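Side-chain contact in macromomycin (Streptomyces macromomyceticus, PDB 2MCM), which binds non-covalently the cytotoxic chromophore of the antibiotic auromomycin, a chromophore that intercalates weakly into DNA and breaks its strands: residues A37-E40 against P41-G45. Sequence-based numbering, arbitrary orientation.
With CA (calcium ion), chain B.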
loop_
_atom_site.group_PDB
_atom_site.type_symbol
_atom_site.label_atom_id
_atom_site.label_comp_id
_atom_site.label_asym_id
_atom_site.label_seq_id
_atom_site.Cartn_x
_atom_site.Cartn_y
_atom_site.Cartn_z
ATOM N N ALA A 37 -3.710 -0.142 -6.744
ATOM C CA ALA A 37 -3.522 0.220 -8.156
ATOM C C ALA A 37 -4.740 1.076 -8.494
ATOM O O ALA A 37 -5.714 1.069 -7.804
ATOM C CB ALA A 37 -3.547 -1.018 -9.065
ATOM N N VAL A 38 -4.588 1.799 -9.621
ATOM C CA VAL A 38 -5.747 2.605 -10.107
ATOM C C VAL A 38 -6.536 1.635 -10.995
ATOM O O VAL A 38 -6.034 1.135 -12.037
ATOM C CB VAL A 38 -5.244 3.870 -10.868
ATOM C CG1 VAL A 38 -6.474 4.521 -11.526
ATOM C CG2 VAL A 38 -4.569 4.851 -9.966
ATOM N N VAL A 39 -7.760 1.354 -10.537
ATOM C CA VAL A 39 -8.564 0.378 -11.317
ATOM C C VAL A 39 -9.339 1.123 -12.391
ATOM O O VAL A 39 -9.537 0.615 -13.493
ATOM C CB VAL A 39 -9.344 -0.586 -10.416
ATOM C CG1 VAL A 39 -8.297 -1.439 -9.642
ATOM C CG2 VAL A 39 -10.339 0.006 -9.493
ATOM N N GLU A 40 -9.744 2.316 -12.013
ATOM C CA GLU A 40 -10.469 3.224 -12.891
ATOM C C GLU A 40 -10.111 4.632 -12.464
ATOM O O GLU A 40 -9.979 4.981 -11.266
ATOM C CB GLU A 40 -11.980 2.970 -12.856
ATOM C CG GLU A 40 -12.378 1.504 -12.991
ATOM C CD GLU A 40 -13.585 1.094 -13.759
ATOM O OE1 GLU A 40 -13.937 1.595 -14.811
ATOM O OE2 GLU A 40 -14.188 0.093 -13.211
ATOM N N PRO A 41 -9.973 5.464 -13.510
ATOM C CA PRO A 41 -9.573 6.853 -13.279
ATOM C C PRO A 41 -10.344 7.365 -12.098
ATOM O O PRO A 41 -11.583 7.235 -12.050
ATOM C CB PRO A 41 -9.816 7.485 -14.644
ATOM C CG PRO A 41 -9.417 6.326 -15.594
ATOM C CD PRO A 41 -10.041 5.102 -14.930
ATOM N N GLY A 42 -9.629 7.860 -11.106
ATOM C CA GLY A 42 -10.170 8.395 -9.859
ATOM C C GLY A 42 -10.540 7.332 -8.825
ATOM O O GLY A 42 -10.932 7.689 -7.667
ATOM N N VAL A 43 -10.400 6.068 -9.191
ATOM C CA VAL A 43 -10.742 4.977 -8.255
ATOM C C VAL A 43 -9.525 4.027 -8.038
ATOM O O VAL A 43 -9.068 3.364 -8.946
ATOM C CB VAL A 43 -11.905 4.133 -8.855
ATOM C CG1 VAL A 43 -12.272 2.976 -7.922
ATOM C CG2 VAL A 43 -13.107 4.977 -9.251
ATOM N N ILE A 44 -9.135 4.043 -6.800
ATOM C CA ILE A 44 -8.011 3.188 -6.322
ATOM C C ILE A 44 -8.621 1.921 -5.682
ATOM O O ILE A 44 -9.600 2.000 -4.949
ATOM C CB ILE A 44 -7.189 3.969 -5.281
ATOM C CG1 ILE A 44 -6.527 5.218 -5.986
ATOM C CG2 ILE A 44 -6.114 3.128 -4.569
ATOM C CD1 ILE A 44 -5.808 6.090 -4.899
ATOM N N GLY A 45 -8.008 0.785 -6.073
ATOM C CA GLY A 45 -8.482 -0.490 -5.448
ATOM C C GLY A 45 -7.277 -1.101 -4.725
ATOM O O GLY A 45 -6.152 -1.001 -5.259
HETATM CA CA CA B . -15.866 -0.041 -14.866
HETATM O O HOH W 1 -15.484 1.609 -16.719
#
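Gly45 and Ala37 grip each other on the side of the segments away from the turn, where both strands run on: Gly45 N donates to Ala37 O over 2.9 Å, the N-H...O angle a nearly straight 169°, and Ala37 N returns a bond to Gly45 O at 3.0 Å. Toward the turn, Val43 O takes two donors, Val39 N at 2.9 Å and, more weakly, Glu40 N at 3.3 Å. Two residues of strand 30-40 thus face one on strand 43-47, which is a classic beta bulge. A type II turn from Glu40 to Val43 closes the end, with Pro41 and Gly42 at its corners; Gly42 accepts the positive phi (81°) that the turn demands. The closing bond from Val43 N to Glu40 O is modelled very short, so its exact length is doubtful.

Glu40 extends away from the hairpin, its chain bent at chi2 (-143°), and holds a calcium ion with both carboxylate oxygens, OE1 at 2.5 Å and OE2 at 2.4 Å; a water is also bound to the metal. OE2 additionally accepts a hydrogen bond from Trp83 NE1 on strand 81-87, which ties the carboxylate back to the fold.

Packing between the side chains is light. Val39 CG2, set between its own backbone N and carbonyl carbon, meets Val43 CG1 at 3.9 Å, and both valines also touch Val76 of strand 71-76. On the face of the sheet opposite Val43, Val38 and Ile44 sit side by side in loose contact. Backbone bonding probably sets the shape of this hairpin more than side-chain packing does, while the carboxylate beside its turn has its negative charge probably largely balanced by calcium.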